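Local coordinates for putative prephenate dehydratase (PDB 4LUB), which probably catalyses the decarboxylating dehydration of prephenate to 3-phenylpyruvate, the step that commits prephenate to phenylalanine biosynthesis, at residues Glu36-Tyr41 / Asp66-Gln71; Ala78-Pro83 / Ile185-Glu190; Leu198-Asn203 / Tyr209-Thr214. One frame throughout, in Å; residues are numbered along the deposited sequence.

The three contacts follow one another along the chain and run from the prephenate dehydratase region to the ACT region. Interaction 1 pairs helices 34-42 and 62-70 of the dehydratase part. Interaction 2 lays the connecting segment 185-190 against strand 75-83, the strand that comes directly after helix 62-70. Interaction 3 packs helix 208-216 on the far end of strand 189-199. The centres of interactions 2 and 3 lie about 30 Å apart, on opposite sides of the chain's centre, and strand 189-199 takes part in both, with its first residues in interaction 2 and its last in interaction 3. Interactions 1 and 3 touch where Phe-69 meets Thr-199, which brings helix 62-70 against the ACT sheet.

Interaction 1. Residues Glu36-Tyr41 / Asp66-Gln71; sequences EVIKAY and DYLFHQ
Ile-38 and Tyr-67 lie alongside each other, pointing opposite ways, where helices 34-42 and 62-70 face one another, the axes of the two short helical segments approaching to 11.1 Å at an angle of 36°. Tyr-67 holds its CG anti to the backbone N (chi1 -161°), which carries the ring across to helix 34-42. There Ile-38 CG2 approaches the ring obliquely, 3.5 Å from Tyr-67 CE2. The other branch of Ile-38 goes deeper: its CD1 meets Leu-68 CD1 at 3.7 Å, the two side chains crossing at about a right angle. At the outer margin Lys-39 crosses Tyr-67 in the same manner, its methylene CG 3.1 Å from Tyr-67 OH. The Lys-39 chain then bends at chi3 (56°), carrying NZ back to its own helix, where it forms a salt bridge of 2.9 Å with the syn lone pair of Glu-36 OE2. Gln-71 CB covers part of one face of the Tyr-67 ring. The contact is thus apolar inside and amphipathic at its margin: the tyrosine ring meets Ile-38 while its hydroxyl is hydrogen-bonded to Glu-42 of helix 34-42, which probably limits how far the ring can shift.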
ATOM      1  N   GLU B  36     -19.528  -5.606   8.026  1.00 30.15           N
ATOM      2  CA  GLU B  36     -20.818  -6.246   8.252  1.00 30.57           C
ATOM      3  C   GLU B  36     -21.276  -7.084   7.056  1.00 34.17           C
ATOM      4  O   GLU B  36     -21.923  -8.118   7.236  1.00 34.52           O
ATOM      5  CB  GLU B  36     -21.882  -5.195   8.602  1.00 32.99           C
ATOM      6  CG  GLU B  36     -21.713  -4.586   9.994  1.00 33.12           C
ATOM      7  CD  GLU B  36     -21.545  -5.635  11.090  1.00 36.00           C
ATOM      8  OE1 GLU B  36     -22.275  -6.653  11.068  1.00 39.50           O
ATOM      9  OE2 GLU B  36     -20.666  -5.452  11.961  1.00 33.42           O
ATOM     10  N   VAL B  37     -20.970  -6.628   5.841  1.00 30.97           N
ATOM     11  CA  VAL B  37     -21.155  -7.453   4.648  1.00 30.97           C
ATOM     12  C   VAL B  37     -20.468  -8.813   4.763  1.00 29.41           C
ATOM     13  O   VAL B  37     -21.091  -9.855   4.546  1.00 29.57           O
ATOM     14  CB  VAL B  37     -20.634  -6.744   3.372  1.00 37.23           C
ATOM     15  CG1 VAL B  37     -20.837  -7.631   2.159  1.00 31.70           C
ATOM     16  CG2 VAL B  37     -21.300  -5.378   3.177  1.00 39.02           C
ATOM     17  N   ILE B  38     -19.179  -8.793   5.085  1.00 28.52           N
ATOM     18  CA  ILE B  38     -18.415 -10.025   5.268  1.00 31.38           C
ATOM     19  C   ILE B  38     -18.885 -10.853   6.469  1.00 32.32           C
ATOM     20  O   ILE B  38     -19.021 -12.072   6.368  1.00 35.63           O
ATOM     21  CB  ILE B  38     -16.898  -9.737   5.396  1.00 28.14           C
ATOM     22  CG1 ILE B  38     -16.388  -9.050   4.124  1.00 28.19           C
ATOM     23  CG2 ILE B  38     -16.134 -11.036   5.590  1.00 26.42           C
ATOM     24  CD1 ILE B  38     -15.023  -8.356   4.269  1.00 24.44           C
ATOM     25  N   LYS B  39     -19.144 -10.195   7.594  1.00 32.01           N
ATOM     26  CA  LYS B  39     -19.718 -10.871   8.770  1.00 34.71           C
ATOM     27  C   LYS B  39     -21.042 -11.584   8.480  1.00 34.18           C
ATOM     28  O   LYS B  39     -21.314 -12.648   9.039  1.00 32.56           O
ATOM     29  CB  LYS B  39     -19.905  -9.867   9.923  1.00 36.64           C
ATOM     30  CG  LYS B  39     -18.587  -9.477  10.589  1.00 37.30           C
ATOM     31  CD  LYS B  39     -18.740  -8.387  11.636  1.00 39.08           C
ATOM     32  CE  LYS B  39     -19.738  -8.765  12.718  1.00 44.99           C
ATOM     33  NZ  LYS B  39     -19.943  -7.638  13.680  1.00 45.19           N
ATOM     34  N   ALA B  40     -21.861 -10.991   7.617  1.00 35.71           N
ATOM     35  CA  ALA B  40     -23.107 -11.615   7.163  1.00 34.37           C
ATOM     36  C   ALA B  40     -22.891 -13.005   6.565  1.00 37.06           C
ATOM     37  O   ALA B  40     -23.702 -13.912   6.753  1.00 35.39           O
ATOM     38  CB  ALA B  40     -23.807 -10.718   6.153  1.00 32.56           C
ATOM     39  N   TYR B  41     -21.796 -13.173   5.833  1.00 34.17           N
ATOM     40  CA  TYR B  41     -21.477 -14.480   5.281  1.00 37.15           C
ATOM     41  C   TYR B  41     -21.046 -15.408   6.400  1.00 38.09           C
ATOM     42  O   TYR B  41     -21.448 -16.569   6.454  1.00 36.37           O
ATOM     43  CB  TYR B  41     -20.353 -14.385   4.255  1.00 37.62           C
ATOM     44  CG  TYR B  41     -19.846 -15.733   3.805  1.00 37.37           C
ATOM     45  CD1 TYR B  41     -20.450 -16.404   2.752  1.00 35.24           C
ATOM     46  CD2 TYR B  41     -18.792 -16.359   4.465  1.00 38.16           C
ATOM     47  CE1 TYR B  41     -19.994 -17.637   2.339  1.00 36.48           C
ATOM     48  CE2 TYR B  41     -18.332 -17.591   4.062  1.00 40.63           C
ATOM     49  CZ  TYR B  41     -18.938 -18.227   2.995  1.00 41.04           C
ATOM     50  OH  TYR B  41     -18.483 -19.460   2.593  1.00 43.50           O
ATOM     51  N   ASP B  66      -7.753  -5.780   5.567  1.00 22.44           N
ATOM     52  CA  ASP B  66      -7.507  -6.051   6.988  1.00 26.45           C
ATOM     53  C   ASP B  66      -8.454  -7.117   7.542  1.00 27.02           C
ATOM     54  O   ASP B  66      -8.023  -8.038   8.234  1.00 27.11           O
ATOM     55  CB  ASP B  66      -7.600  -4.773   7.840  1.00 28.08           C
ATOM     56  CG  ASP B  66      -6.612  -3.696   7.401  1.00 29.91           C
ATOM     57  OD1 ASP B  66      -5.560  -4.049   6.826  1.00 30.32           O
ATOM     58  OD2 ASP B  66      -6.872  -2.502   7.660  1.00 31.82           O
ATOM     59  N   TYR B  67      -9.746  -6.974   7.279  1.00 26.21           N
ATOM     60  CA  TYR B  67     -10.705  -7.982   7.721  1.00 26.16           C
ATOM     61  C   TYR B  67     -10.451  -9.367   7.108  1.00 28.39           C
ATOM     62  O   TYR B  67     -10.447 -10.369   7.820  1.00 31.30           O
ATOM     63  CB  TYR B  67     -12.140  -7.550   7.436  1.00 25.19           C
ATOM     64  CG  TYR B  67     -13.098  -8.349   8.286  1.00 27.67           C
ATOM     65  CD1 TYR B  67     -13.376  -7.965   9.590  1.00 27.12           C
ATOM     66  CD2 TYR B  67     -13.686  -9.508   7.802  1.00 27.26           C
ATOM     67  CE1 TYR B  67     -14.233  -8.708  10.389  1.00 28.80           C
ATOM     68  CE2 TYR B  67     -14.543 -10.255   8.589  1.00 27.42           C
ATOM     69  CZ  TYR B  67     -14.812  -9.851   9.878  1.00 30.51           C
ATOM     70  OH  TYR B  67     -15.663 -10.593  10.659  1.00 33.55           O
ATOM     71  N   LEU B  68     -10.301  -9.422   5.788  1.00 24.83           N
ATOM     72  CA  LEU B  68     -10.000 -10.677   5.097  1.00 25.32           C
ATOM     73  C   LEU B  68      -8.731 -11.384   5.566  1.00 28.24           C
ATOM     74  O   LEU B  68      -8.703 -12.612   5.636  1.00 32.67           O
ATOM     75  CB  LEU B  68      -9.921 -10.447   3.583  1.00 24.91           C
ATOM     76  CG  LEU B  68     -11.118 -10.890   2.724  1.00 31.86           C
ATOM     77  CD1 LEU B  68     -12.467 -10.819   3.415  1.00 36.92           C
ATOM     78  CD2 LEU B  68     -11.112 -10.197   1.358  1.00 30.60           C
ATOM     79  N   PHE B  69      -7.680 -10.634   5.872  1.00 24.06           N
ATOM     80  CA  PHE B  69      -6.473 -11.262   6.394  1.00 26.78           C
ATOM     81  C   PHE B  69      -6.598 -11.703   7.847  1.00 28.61           C
ATOM     82  O   PHE B  69      -6.396 -12.874   8.147  1.00 29.74           O
ATOM     83  CB  PHE B  69      -5.261 -10.339   6.257  1.00 29.61           C
ATOM     84  CG  PHE B  69      -3.999 -10.910   6.855  1.00 28.74           C
ATOM     85  CD1 PHE B  69      -3.279 -11.878   6.183  1.00 30.29           C
ATOM     86  CD2 PHE B  69      -3.518 -10.456   8.072  1.00 29.73           C
ATOM     87  CE1 PHE B  69      -2.116 -12.408   6.720  1.00 33.30           C
ATOM     88  CE2 PHE B  69      -2.348 -10.972   8.614  1.00 30.02           C
ATOM     89  CZ  PHE B  69      -1.653 -11.951   7.939  1.00 31.89           C
ATOM     90  N   HIS B  70      -6.926 -10.768   8.738  1.00 27.58           N
ATOM     91  CA  HIS B  70      -6.910 -11.021  10.182  1.00 31.68           C
ATOM     92  C   HIS B  70      -8.007 -11.953  10.675  1.00 39.09           C
ATOM     93  O   HIS B  70      -7.778 -12.790  11.546  1.00 43.10           O
ATOM     94  CB  HIS B  70      -7.025  -9.699  10.949  1.00 33.60           C
ATOM     95  CG  HIS B  70      -5.845  -8.790  10.781  1.00 39.11           C
ATOM     96  ND1 HIS B  70      -4.588  -9.110  11.246  1.00 42.34           N
ATOM     97  CD2 HIS B  70      -5.733  -7.572  10.198  1.00 39.49           C
ATOM     98  CE1 HIS B  70      -3.751  -8.127  10.962  1.00 43.88           C
ATOM     99  NE2 HIS B  70      -4.420  -7.183  10.323  1.00 42.72           N
ATOM    100  N   GLN B  71      -9.204 -11.807  10.127  1.00 48.13           N
ATOM    101  CA  GLN B  71     -10.378 -12.383  10.767  1.00 51.18           C
ATOM    102  C   GLN B  71     -11.101 -13.422   9.929  1.00 52.96           C
ATOM    103  O   GLN B  71     -11.524 -14.449  10.455  1.00 58.14           O
ATOM    104  CB  GLN B  71     -11.344 -11.273  11.176  1.00 54.17           C
ATOM    105  CG  GLN B  71     -10.979 -10.657  12.506  1.00 58.25           C
ATOM    106  CD  GLN B  71     -11.022 -11.674  13.629  1.00 61.34           C
ATOM    107  OE1 GLN B  71     -11.891 -12.548  13.656  1.00 63.24           O
ATOM    108  NE2 GLN B  71     -10.066 -11.587  14.545  1.00 63.28           N
TER

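Interaction 2. Residues Ala78-Pro83 / Ile185-Glu190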
ATOM      1  N   ALA B  78     -14.648 -14.516  -7.370  1.00 27.24           N
ATOM      2  CA  ALA B  78     -14.823 -13.820  -8.638  1.00 25.71           C
ATOM      3  C   ALA B  78     -14.521 -12.338  -8.448  1.00 23.68           C
ATOM      4  O   ALA B  78     -14.786 -11.778  -7.378  1.00 24.20           O
ATOM      5  CB  ALA B  78     -16.239 -14.010  -9.176  1.00 24.47           C
ATOM      6  N   GLU B  79     -13.982 -11.707  -9.486  1.00 23.78           N
ATOM      7  CA  GLU B  79     -13.768 -10.264  -9.486  1.00 27.30           C
ATOM      8  C   GLU B  79     -14.533  -9.568 -10.614  1.00 24.42           C
ATOM      9  O   GLU B  79     -14.478 -10.006 -11.757  1.00 21.29           O
ATOM     10  CB  GLU B  79     -12.277  -9.953  -9.616  1.00 23.64           C
ATOM     11  CG  GLU B  79     -11.936  -8.476  -9.524  1.00 21.26           C
ATOM     12  CD  GLU B  79     -10.449  -8.236  -9.672  1.00 19.75           C
ATOM     13  OE1 GLU B  79      -9.694  -8.752  -8.831  1.00 19.26           O
ATOM     14  OE2 GLU B  79     -10.039  -7.477 -10.571  1.00 21.96           O
ATOM     15  N   ILE B  80     -15.244  -8.491 -10.286  1.00 24.65           N
ATOM     16  CA  ILE B  80     -15.909  -7.666 -11.299  1.00 27.24           C
ATOM     17  C   ILE B  80     -15.368  -6.246 -11.242  1.00 27.42           C
ATOM     18  O   ILE B  80     -15.352  -5.619 -10.185  1.00 28.36           O
ATOM     19  CB  ILE B  80     -17.449  -7.656 -11.136  1.00 29.06           C
ATOM     20  CG1 ILE B  80     -18.006  -9.061 -11.365  1.00 29.77           C
ATOM     21  CG2 ILE B  80     -18.091  -6.702 -12.145  1.00 27.10           C
ATOM     22  CD1 ILE B  80     -19.359  -9.309 -10.718  1.00 31.90           C
ATOM     23  N   ILE B  81     -14.886  -5.759 -12.378  1.00 25.28           N
ATOM     24  CA  ILE B  81     -14.430  -4.378 -12.492  1.00 26.30           C
ATOM     25  C   ILE B  81     -15.502  -3.437 -13.037  1.00 25.97           C
ATOM     26  O   ILE B  81     -16.066  -3.671 -14.102  1.00 26.96           O
ATOM     27  CB  ILE B  81     -13.175  -4.290 -13.373  1.00 25.01           C
ATOM     28  CG1 ILE B  81     -12.056  -5.131 -12.755  1.00 22.91           C
ATOM     29  CG2 ILE B  81     -12.699  -2.846 -13.478  1.00 26.76           C
ATOM     30  CD1 ILE B  81     -10.774  -5.145 -13.576  1.00 22.16           C
ATOM     31  N   LEU B  82     -15.778  -2.384 -12.275  1.00 29.08           N
ATOM     32  CA  LEU B  82     -16.777  -1.368 -12.618  1.00 31.79           C
ATOM     33  C   LEU B  82     -16.183  -0.021 -12.990  1.00 33.57           C
ATOM     34  O   LEU B  82     -15.368   0.519 -12.251  1.00 32.68           O
ATOM     35  CB  LEU B  82     -17.740  -1.155 -11.443  1.00 32.74           C
ATOM     36  CG  LEU B  82     -19.050  -0.404 -11.723  1.00 38.05           C
ATOM     37  CD1 LEU B  82     -20.066  -1.237 -12.494  1.00 37.91           C
ATOM     38  CD2 LEU B  82     -19.651   0.121 -10.421  1.00 38.71           C
ATOM     39  N   PRO B  83     -16.608   0.531 -14.138  1.00 38.52           N
ATOM     40  CA  PRO B  83     -16.349   1.942 -14.441  1.00 40.47           C
ATOM     41  C   PRO B  83     -17.115   2.861 -13.493  1.00 45.25           C
ATOM     42  O   PRO B  83     -18.285   2.606 -13.198  1.00 42.00           O
ATOM     43  CB  PRO B  83     -16.854   2.104 -15.880  1.00 43.14           C
ATOM     44  CG  PRO B  83     -17.718   0.907 -16.137  1.00 44.49           C
ATOM     45  CD  PRO B  83     -17.172  -0.192 -15.291  1.00 41.72           C
ATOM     46  N   ILE B 185     -20.400 -17.133 -13.981  1.00 48.77           N
ATOM     47  CA  ILE B 185     -20.604 -15.764 -14.417  1.00 51.27           C
ATOM     48  C   ILE B 185     -20.214 -15.630 -15.885  1.00 53.08           C
ATOM     49  O   ILE B 185     -19.084 -15.945 -16.259  1.00 52.86           O
ATOM     50  CB  ILE B 185     -19.791 -14.784 -13.534  1.00 49.28           C
ATOM     51  CG1 ILE B 185     -20.304 -14.816 -12.090  1.00 49.24           C
ATOM     52  CG2 ILE B 185     -19.839 -13.375 -14.089  1.00 51.34           C
ATOM     53  CD1 ILE B 185     -19.407 -14.107 -11.089  1.00 47.31           C
ATOM     54  N   HIS B 186     -21.142 -15.179 -16.722  1.00 59.00           N
ATOM     55  CA  HIS B 186     -20.865 -15.115 -18.151  1.00 60.19           C
ATOM     56  C   HIS B 186     -20.602 -13.698 -18.638  1.00 60.87           C
ATOM     57  O   HIS B 186     -20.959 -13.348 -19.762  1.00 65.29           O
ATOM     58  CB  HIS B 186     -22.011 -15.722 -18.956  1.00 66.53           C
ATOM     59  CG  HIS B 186     -22.070 -17.217 -18.893  1.00 71.91           C
ATOM     60  ND1 HIS B 186     -23.241 -17.906 -18.663  1.00 74.11           N
ATOM     61  CD2 HIS B 186     -21.105 -18.155 -19.045  1.00 73.11           C
ATOM     62  CE1 HIS B 186     -22.995 -19.205 -18.671  1.00 75.10           C
ATOM     63  NE2 HIS B 186     -21.706 -19.382 -18.900  1.00 75.01           N
ATOM     64  N   LEU B 187     -19.923 -12.901 -17.828  1.00 54.35           N
ATOM     65  CA  LEU B 187     -19.577 -11.553 -18.243  1.00 48.43           C
ATOM     66  C   LEU B 187     -18.278 -11.704 -19.009  1.00 47.64           C
ATOM     67  O   LEU B 187     -17.727 -12.806 -19.075  1.00 46.21           O
ATOM     68  CB  LEU B 187     -19.457 -10.595 -17.051  1.00 47.41           C
ATOM     69  CG  LEU B 187     -20.741 -10.080 -16.365  1.00 50.66           C
ATOM     70  CD1 LEU B 187     -21.786 -11.149 -16.067  1.00 54.89           C
ATOM     71  CD2 LEU B 187     -20.412  -9.274 -15.104  1.00 51.69           C
ATOM     72  N   LYS B 188     -17.796 -10.632 -19.623  1.00 46.59           N
ATOM     73  CA  LYS B 188     -16.592 -10.767 -20.423  1.00 46.18           C
ATOM     74  C   LYS B 188     -15.411 -11.025 -19.493  1.00 41.25           C
ATOM     75  O   LYS B 188     -15.012 -10.150 -18.725  1.00 38.11           O
ATOM     76  CB  LYS B 188     -16.366  -9.515 -21.271  1.00 48.71           C
ATOM     77  CG  LYS B 188     -15.316  -9.653 -22.353  1.00 52.65           C
ATOM     78  CD  LYS B 188     -15.259  -8.391 -23.196  1.00 56.69           C
ATOM     79  CE  LYS B 188     -13.886  -7.748 -23.135  1.00 59.01           C
ATOM     80  NZ  LYS B 188     -12.988  -8.278 -24.198  1.00 57.82           N
ATOM     81  N   GLU B 189     -14.855 -12.234 -19.584  1.00 40.85           N
ATOM     82  CA  GLU B 189     -13.627 -12.589 -18.879  1.00 41.62           C
ATOM     83  C   GLU B 189     -12.425 -11.864 -19.445  1.00 40.26           C
ATOM     84  O   GLU B 189     -12.208 -11.845 -20.654  1.00 42.10           O
ATOM     85  CB  GLU B 189     -13.364 -14.098 -18.925  1.00 43.83           C
ATOM     86  CG  GLU B 189     -12.291 -14.518 -17.932  1.00 45.93           C
ATOM     87  CD  GLU B 189     -12.106 -16.017 -17.829  1.00 48.51           C
ATOM     88  OE1 GLU B 189     -13.092 -16.721 -17.541  1.00 51.09           O
ATOM     89  OE2 GLU B 189     -10.966 -16.490 -18.038  1.00 48.84           O
ATOM     90  N   GLU B 190     -11.644 -11.269 -18.557  1.00 35.42           N
ATOM     91  CA  GLU B 190     -10.516 -10.459 -18.967  1.00 34.31           C
ATOM     92  C   GLU B 190      -9.190 -10.991 -18.400  1.00 32.04           C
ATOM     93  O   GLU B 190      -8.117 -10.696 -18.930  1.00 27.66           O
ATOM     94  CB  GLU B 190     -10.791  -9.008 -18.561  1.00 39.71           C
ATOM     95  CG  GLU B 190      -9.637  -8.206 -18.029  1.00 47.83           C
ATOM     96  CD  GLU B 190     -10.061  -6.795 -17.672  1.00 51.25           C
ATOM     97  OE1 GLU B 190     -11.088  -6.332 -18.218  1.00 52.42           O
ATOM     98  OE2 GLU B 190      -9.371  -6.157 -16.849  1.00 50.11           O
TER
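This is a sparse, mainly apolar contact between strand 75-83 and the segment 185-190, which leads into strand 189-199. The two backbones stay apart, with 8.4 Å between Ala-78 CA and Ile-185 CA, so side chains alone bridge them at three points. At the first, the methyl CB of Ala-78 meets the end of Ile-185, whose CD1 lies 3.7 Å away. Ile-185 carries CG1 anti to its carbonyl carbon (chi1 -64°) and continues extended through CD1 (chi2 168°), which brings the methyl to the short alanine. Next along, Ile-80 CG1 and Leu-187 CD2 stand 4.5 Å apart, a looser touch at the margin of the contact. The third point joins unlike groups: Ile-81 CD1 rests 3.7 Å from Glu-190 OE2, and the two side chains cross at about a right angle. The Glu-190 chain is extended beyond CG and its carboxylate forms a salt bridge with Arg-275 near the C-terminus, so the isoleucine packs beside an acid engaged elsewhere. Glu-79, which is paired with Arg-174, has its OE2 6.4 Å from Glu-190 OE2; the separate arginine partners would be expected to ease any repulsion. Ile-80 also packs on helix 14-22, and Ile-81 reaches Leu-234 of the second subunit. Backbone bonds tie strand 75-83 to strand 172-179 antiparallel and to strand 264-274 parallel, placing it between them. The arrangement is consistent with the junction between the dehydratase and ACT regions of a prephenate dehydratase: through the pairing with strand 264-274, the last strand, the sheet runs on into the ACT region, and the segment leading to strand 189-199 packs its side chains against strand 75-83.

Interaction 3. Residues Leu198-Asn203 / Tyr209-Thr214; sequences LTLPDN and YKALST
Ala-211 CB is the point on which two leucines of segment 198-203 converge. Leu-198 comes closer, its CD1 3.8 Å from Ala-211 CB, and Leu-200 CD2 reaches the same methyl at 4.4 Å. Leu-198 sets CG anti to its carbonyl carbon (chi1 -50°), which sends the branch out from the sheet to the helix. The nearest CA atoms, those of Leu-200 and Ala-211, are 8.5 Å apart. Just outside this first shell, Leu-198 also packs on Ile-241, Tyr-265 and Leu-258, and Ala-211 on Ile-263, so the three touching residues lie buried between sheet and helices. Backbone bonds of Leu-198 with Phe-239 and of Thr-199 with His-264 hold the strand between its antiparallel neighbours. On the helix, Ser-213 OG donates to Tyr-209 O at 2.7 Å from above the carbonyl plane, while Ser-213 N reaches that oxygen from the opposite face. Thr-214 OG1 likewise donates to Lys-210 O at 2.9 Å, so both hydroxyls are turned back onto their own helix. Ala-211 faces the sheet, whereas Tyr-209, Leu-212 and Ser-213 of the same helix meet Ala-216, Leu-212 and Ser-213 of the second subunit, respectively. Strand, loop and helix here form the first beta-alpha unit of the ACT fold. Dispersion between methyl groups makes up the contact itself, which has no directional bond; the backbone bonds hold the strand in its sheet.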
ATOM      1  N   LEU B 198       1.031 -12.337   2.341  1.00 26.20           N
ATOM      2  CA  LEU B 198       2.281 -12.934   2.820  1.00 30.45           C
ATOM      3  C   LEU B 198       2.775 -12.250   4.078  1.00 27.99           C
ATOM      4  O   LEU B 198       2.691 -11.027   4.207  1.00 25.14           O
ATOM      5  CB  LEU B 198       3.404 -12.865   1.780  1.00 37.49           C
ATOM      6  CG  LEU B 198       3.276 -13.298   0.324  1.00 45.63           C
ATOM      7  CD1 LEU B 198       4.474 -12.763  -0.430  1.00 47.91           C
ATOM      8  CD2 LEU B 198       3.244 -14.797   0.223  1.00 48.05           C
ATOM      9  N   THR B 199       3.300 -13.051   4.997  1.00 30.19           N
ATOM     10  CA  THR B 199       4.112 -12.544   6.094  1.00 34.24           C
ATOM     11  C   THR B 199       5.507 -13.148   5.969  1.00 35.06           C
ATOM     12  O   THR B 199       5.666 -14.284   5.521  1.00 33.52           O
ATOM     13  CB  THR B 199       3.516 -12.866   7.462  1.00 37.61           C
ATOM     14  OG1 THR B 199       3.182 -14.258   7.525  1.00 38.83           O
ATOM     15  CG2 THR B 199       2.254 -12.048   7.681  1.00 40.36           C
ATOM     16  N   LEU B 200       6.518 -12.382   6.350  1.00 30.31           N
ATOM     17  CA  LEU B 200       7.884 -12.798   6.113  1.00 33.03           C
ATOM     18  C   LEU B 200       8.509 -13.326   7.411  1.00 33.10           C
ATOM     19  O   LEU B 200       8.005 -13.043   8.493  1.00 32.61           O
ATOM     20  CB  LEU B 200       8.668 -11.608   5.552  1.00 29.59           C
ATOM     21  CG  LEU B 200       8.083 -11.139   4.210  1.00 29.59           C
ATOM     22  CD1 LEU B 200       8.550  -9.741   3.859  1.00 30.14           C
ATOM     23  CD2 LEU B 200       8.365 -12.113   3.077  1.00 32.33           C
ATOM     24  N   PRO B 201       9.598 -14.109   7.304  1.00 35.01           N
ATOM     25  CA  PRO B 201      10.290 -14.598   8.506  1.00 42.36           C
ATOM     26  C   PRO B 201      10.888 -13.438   9.293  1.00 47.77           C
ATOM     27  O   PRO B 201      11.549 -12.580   8.701  1.00 48.05           O
ATOM     28  CB  PRO B 201      11.387 -15.513   7.946  1.00 39.81           C
ATOM     29  CG  PRO B 201      10.909 -15.902   6.600  1.00 37.40           C
ATOM     30  CD  PRO B 201      10.122 -14.737   6.079  1.00 35.77           C
ATOM     31  N   ASP B 202      10.628 -13.419  10.598  1.00 55.69           N
ATOM     32  CA  ASP B 202      10.978 -12.308  11.488  1.00 60.03           C
ATOM     33  C   ASP B 202      10.211 -11.053  11.084  1.00 61.70           C
ATOM     34  O   ASP B 202      10.586  -9.945  11.468  1.00 62.80           O
ATOM     35  CB  ASP B 202      12.488 -12.027  11.489  1.00 62.40           C
ATOM     36  CG  ASP B 202      13.302 -13.210  11.966  1.00 66.02           C
ATOM     37  OD1 ASP B 202      13.065 -13.683  13.101  1.00 67.63           O
ATOM     38  OD2 ASP B 202      14.200 -13.652  11.217  1.00 66.65           O
ATOM     39  N   ASN B 203       9.136 -11.238  10.315  1.00 62.25           N
ATOM     40  CA  ASN B 203       8.383 -10.131   9.720  1.00 60.90           C
ATOM     41  C   ASN B 203       9.260  -9.027   9.117  1.00 57.46           C
ATOM     42  O   ASN B 203       8.912  -7.847   9.167  1.00 58.74           O
ATOM     43  CB  ASN B 203       7.431  -9.555  10.761  1.00 58.99           C
ATOM     44  CG  ASN B 203       6.418 -10.574  11.229  1.00 58.84           C
ATOM     45  OD1 ASN B 203       6.342 -10.885  12.420  1.00 61.52           O
ATOM     46  ND2 ASN B 203       5.654 -11.127  10.292  1.00 55.13           N
ATOM     47  N   TYR B 209      12.106  -9.716  -1.591  1.00 20.73           N
ATOM     48  CA  TYR B 209      12.720 -10.149  -2.841  1.00 22.24           C
ATOM     49  C   TYR B 209      12.750 -11.675  -3.035  1.00 21.94           C
ATOM     50  O   TYR B 209      12.567 -12.151  -4.149  1.00 27.23           O
ATOM     51  CB  TYR B 209      14.126  -9.564  -2.957  1.00 23.13           C
ATOM     52  CG  TYR B 209      15.198 -10.327  -2.236  1.00 29.61           C
ATOM     53  CD1 TYR B 209      15.356 -10.203  -0.862  1.00 37.39           C
ATOM     54  CD2 TYR B 209      16.054 -11.175  -2.922  1.00 32.84           C
ATOM     55  CE1 TYR B 209      16.349 -10.888  -0.193  1.00 40.88           C
ATOM     56  CE2 TYR B 209      17.048 -11.875  -2.261  1.00 38.29           C
ATOM     57  CZ  TYR B 209      17.190 -11.727  -0.895  1.00 42.34           C
ATOM     58  OH  TYR B 209      18.171 -12.419  -0.218  1.00 48.37           O
ATOM     59  N   LYS B 210      12.969 -12.430  -1.960  1.00 22.21           N
ATOM     60  CA  LYS B 210      12.919 -13.891  -2.026  1.00 25.28           C
ATOM     61  C   LYS B 210      11.540 -14.384  -2.420  1.00 25.82           C
ATOM     62  O   LYS B 210      11.405 -15.305  -3.220  1.00 27.09           O
ATOM     63  CB  LYS B 210      13.300 -14.528  -0.689  1.00 31.44           C
ATOM     64  CG  LYS B 210      14.701 -14.228  -0.197  1.00 41.01           C
ATOM     65  CD  LYS B 210      15.079 -15.214   0.902  1.00 45.68           C
ATOM     66  CE  LYS B 210      16.281 -14.732   1.697  1.00 50.88           C
ATOM     67  NZ  LYS B 210      17.515 -15.452   1.260  1.00 54.48           N
ATOM     68  N   ALA B 211      10.519 -13.773  -1.831  1.00 20.46           N
ATOM     69  CA  ALA B 211       9.146 -14.134  -2.137  1.00 19.64           C
ATOM     70  C   ALA B 211       8.788 -13.807  -3.581  1.00 21.13           C
ATOM     71  O   ALA B 211       8.195 -14.622  -4.278  1.00 25.46           O
ATOM     72  CB  ALA B 211       8.189 -13.427  -1.170  1.00 18.54           C
ATOM     73  N   LEU B 212       9.136 -12.607  -4.032  1.00 16.49           N
ATOM     74  CA  LEU B 212       8.890 -12.235  -5.424  1.00 20.41           C
ATOM     75  C   LEU B 212       9.713 -13.018  -6.453  1.00 22.78           C
ATOM     76  O   LEU B 212       9.212 -13.322  -7.531  1.00 23.57           O
ATOM     77  CB  LEU B 212       9.111 -10.734  -5.623  1.00 23.15           C
ATOM     78  CG  LEU B 212       7.928  -9.806  -5.279  1.00 29.37           C
ATOM     79  CD1 LEU B 212       7.084 -10.307  -4.120  1.00 28.99           C
ATOM     80  CD2 LEU B 212       8.393  -8.381  -5.054  1.00 27.44           C
ATOM     81  N   SER B 213      10.971 -13.316  -6.141  1.00 22.64           N
ATOM     82  CA  SER B 213      11.816 -14.098  -7.058  1.00 26.16           C
ATOM     83  C   SER B 213      11.231 -15.473  -7.347  1.00 26.06           C
ATOM     84  O   SER B 213      11.363 -16.000  -8.453  1.00 26.67           O
ATOM     85  CB  SER B 213      13.232 -14.249  -6.497  1.00 30.14           C
ATOM     86  OG  SER B 213      13.875 -12.986  -6.413  1.00 33.99           O
ATOM     87  N   THR B 214      10.587 -16.041  -6.335  1.00 28.44           N
ATOM     88  CA  THR B 214       9.938 -17.341  -6.427  1.00 25.46           C
ATOM     89  C   THR B 214       8.957 -17.397  -7.603  1.00 25.62           C
ATOM     90  O   THR B 214       8.910 -18.374  -8.351  1.00 25.93           O
ATOM     91  CB  THR B 214       9.189 -17.664  -5.120  1.00 31.25           C
ATOM     92  OG1 THR B 214      10.129 -17.795  -4.042  1.00 33.58           O
ATOM     93  CG2 THR B 214       8.420 -18.941  -5.263  1.00 30.00           C
TER